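Lipase (Photobacterium sp. M37, PDB 2ORY) probably hydrolyses triacylglycerols to free fatty acids, as a cold-adapted bacterial lipase of the alpha/beta-hydrolase fold. Local coordinates at residues L123-E127 and S128-G132. Numbering follows the deposited sequence.
Sequences LKISE and STSYG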
ATOM      1  N   LEU A 123     -18.722 -11.667   0.036  1.00 41.65           N
ATOM      2  CA  LEU A 123     -17.444 -10.960   0.074  1.00 35.85           C
ATOM      3  C   LEU A 123     -16.734 -11.129  -1.244  1.00 35.54           C
ATOM      4  O   LEU A 123     -16.509 -12.245  -1.693  1.00 30.44           O
ATOM      5  CB  LEU A 123     -16.541 -11.518   1.175  1.00 34.31           C
ATOM      6  CG  LEU A 123     -16.964 -11.352   2.628  1.00 36.31           C
ATOM      7  CD1 LEU A 123     -18.333 -11.977   2.844  1.00 25.48           C
ATOM      8  CD2 LEU A 123     -15.913 -11.995   3.523  1.00 27.66           C
ATOM      9  N   LYS A 124     -16.380 -10.009  -1.858  1.00 37.05           N
ATOM     10  CA  LYS A 124     -15.684 -10.035  -3.127  1.00 35.78           C
ATOM     11  C   LYS A 124     -14.623  -8.948  -3.228  1.00 34.23           C
ATOM     12  O   LYS A 124     -14.766  -7.846  -2.684  1.00 30.54           O
ATOM     13  CB  LYS A 124     -16.669  -9.874  -4.283  1.00 37.10           C
ATOM     14  CG  LYS A 124     -17.560 -11.079  -4.511  1.00 44.91           C
ATOM     15  CD  LYS A 124     -18.466 -10.882  -5.727  1.00 47.97           C
ATOM     16  CE  LYS A 124     -19.384 -12.087  -5.938  1.00 49.81           C
ATOM     17  NZ  LYS A 124     -20.338 -11.891  -7.063  1.00 49.37           N
ATOM     18  N   ILE A 125     -13.545  -9.288  -3.920  1.00 29.93           N
ATOM     19  CA  ILE A 125     -12.458  -8.361  -4.151  1.00 29.14           C
ATOM     20  C   ILE A 125     -12.300  -8.213  -5.665  1.00 27.04           C
ATOM     21  O   ILE A 125     -12.714  -9.083  -6.431  1.00 24.35           O
ATOM     22  CB  ILE A 125     -11.144  -8.884  -3.541  1.00 24.90           C
ATOM     23  CG1 ILE A 125     -10.845 -10.287  -4.065  1.00 23.01           C
ATOM     24  CG2 ILE A 125     -11.249  -8.884  -2.028  1.00 24.08           C
ATOM     25  CD1 ILE A 125      -9.514 -10.828  -3.596  1.00 30.54           C
ATOM     26  N   SER A 126     -11.716  -7.108  -6.104  1.00 27.50           N
ATOM     27  CA  SER A 126     -11.514  -6.903  -7.532  1.00 26.08           C
ATOM     28  C   SER A 126     -10.485  -7.932  -7.992  1.00 28.17           C
ATOM     29  O   SER A 126      -9.662  -8.380  -7.197  1.00 27.81           O
ATOM     30  CB  SER A 126     -10.944  -5.514  -7.789  1.00 23.40           C
ATOM     31  OG  SER A 126      -9.622  -5.440  -7.264  1.00 19.56           O
ATOM     32  N   GLU A 127     -10.527  -8.300  -9.269  1.00 25.86           N
ATOM     33  CA  GLU A 127      -9.553  -9.236  -9.794  1.00 28.74           C
ATOM     34  C   GLU A 127      -8.212  -8.541  -9.712  1.00 23.57           C
ATOM     35  O   GLU A 127      -7.170  -9.169  -9.531  1.00 26.46           O
ATOM     36  CB  GLU A 127      -9.860  -9.593 -11.251  1.00 34.70           C
ATOM     37  CG  GLU A 127     -11.145 -10.373 -11.455  1.00 35.47           C
ATOM     38  CD  GLU A 127     -11.208 -11.001 -12.839  1.00 43.25           C
ATOM     39  OE1 GLU A 127     -10.718 -10.363 -13.798  1.00 42.61           O
ATOM     40  OE2 GLU A 127     -11.751 -12.123 -12.968  1.00 46.10           O
ATOM     41  N   SER A 128      -8.255  -7.224  -9.851  1.00 25.71           N
ATOM     42  CA  SER A 128      -7.066  -6.392  -9.767  1.00 24.45           C
ATOM     43  C   SER A 128      -6.284  -6.701  -8.483  1.00 24.85           C
ATOM     44  O   SER A 128      -5.098  -7.047  -8.529  1.00 25.43           O
ATOM     45  CB  SER A 128      -7.488  -4.919  -9.784  1.00 25.47           C
ATOM     46  OG  SER A 128      -6.374  -4.078  -9.920  1.00 29.15           O
ATOM     47  N   THR A 129      -6.935  -6.582  -7.331  1.00 25.90           N
ATOM     48  CA  THR A 129      -6.234  -6.871  -6.077  1.00 30.44           C
ATOM     49  C   THR A 129      -6.015  -8.383  -5.945  1.00 28.58           C
ATOM     50  O   THR A 129      -4.986  -8.827  -5.423  1.00 25.25           O
ATOM     51  CB  THR A 129      -7.007  -6.333  -4.826  1.00 35.46           C
ATOM     52  OG1 THR A 129      -8.140  -7.160  -4.565  1.00 41.88           O
ATOM     53  CG2 THR A 129      -7.475  -4.894  -5.051  1.00 27.10           C
ATOM     54  N   SER A 130      -6.965  -9.175  -6.445  1.00 26.60           N
ATOM     55  CA  SER A 130      -6.824 -10.633  -6.388  1.00 27.61           C
ATOM     56  C   SER A 130      -5.510 -11.070  -7.060  1.00 26.82           C
ATOM     57  O   SER A 130      -4.744 -11.863  -6.495  1.00 24.00           O
ATOM     58  CB  SER A 130      -8.029 -11.310  -7.059  1.00 31.92           C
ATOM     59  OG  SER A 130      -7.917 -12.724  -7.014  1.00 26.53           O
ATOM     60  N   TYR A 131      -5.232 -10.550  -8.254  1.00 23.87           N
ATOM     61  CA  TYR A 131      -3.985 -10.911  -8.924  1.00 25.48           C
ATOM     62  C   TYR A 131      -2.792 -10.317  -8.184  1.00 25.81           C
ATOM     63  O   TYR A 131      -1.721 -10.920  -8.146  1.00 23.71           O
ATOM     64  CB  TYR A 131      -3.963 -10.459 -10.404  1.00 23.93           C
ATOM     65  CG  TYR A 131      -4.809 -11.340 -11.307  1.00 30.25           C
ATOM     66  CD1 TYR A 131      -6.120 -10.988 -11.625  1.00 33.25           C
ATOM     67  CD2 TYR A 131      -4.342 -12.581 -11.740  1.00 32.15           C
ATOM     68  CE1 TYR A 131      -6.955 -11.852 -12.339  1.00 35.42           C
ATOM     69  CE2 TYR A 131      -5.170 -13.460 -12.452  1.00 38.58           C
ATOM     70  CZ  TYR A 131      -6.480 -13.086 -12.742  1.00 37.02           C
ATOM     71  OH  TYR A 131      -7.330 -13.947 -13.399  1.00 36.31           O
ATOM     72  N   GLY A 132      -2.973  -9.137  -7.597  1.00 21.19           N
ATOM     73  CA  GLY A 132      -1.887  -8.516  -6.863  1.00 16.96           C
ATOM     74  C   GLY A 132      -1.487  -9.357  -5.651  1.00 22.51           C
ATOM     75  O   GLY A 132      -0.286  -9.566  -5.386  1.00 18.69           O
TER
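Ser126 meets Thr129 in a serine N-cap that starts helix 127-138 directly from strand 124-126, the short segments of strand and helix standing almost at right angles (84°). The cap depends on Ser126 OG lying between its own backbone N and carbonyl carbon (chi1 67°), from where it reaches forward to the first turn and accepts a nearly straight bond (170° at the hydrogen) from Thr129 N, with OG to N at 2.9 Å. Thr129 CG2 packs against the same hydroxyl, 3.1 Å from Ser126 OG. Ser126 O accepts two bonds: from Ser130 N at 2.9 Å, the first helical bond, and, more loosely, from Thr129 OG1 at 3.3 Å, tilted out of the carbonyl plane. Ala211 O competes for that threonine hydroxyl through a weak bond. On the strand side, Ile125 lies across Thr129, its CB near OG1, while its CD1 rests on Ser130 CB at 3.8 Å; beyond, Phe216 of helix 214-224 touches this isoleucine. Ser128 OG hydrogen-bonds Asp104 OD1. One residue further on, Tyr131 N bonds to Glu127 O at 2.7 Å. The tyrosine ring presents its edge to that oxygen, with CE1 against Glu127 CB and CD1 3.0 Å from Glu127 O.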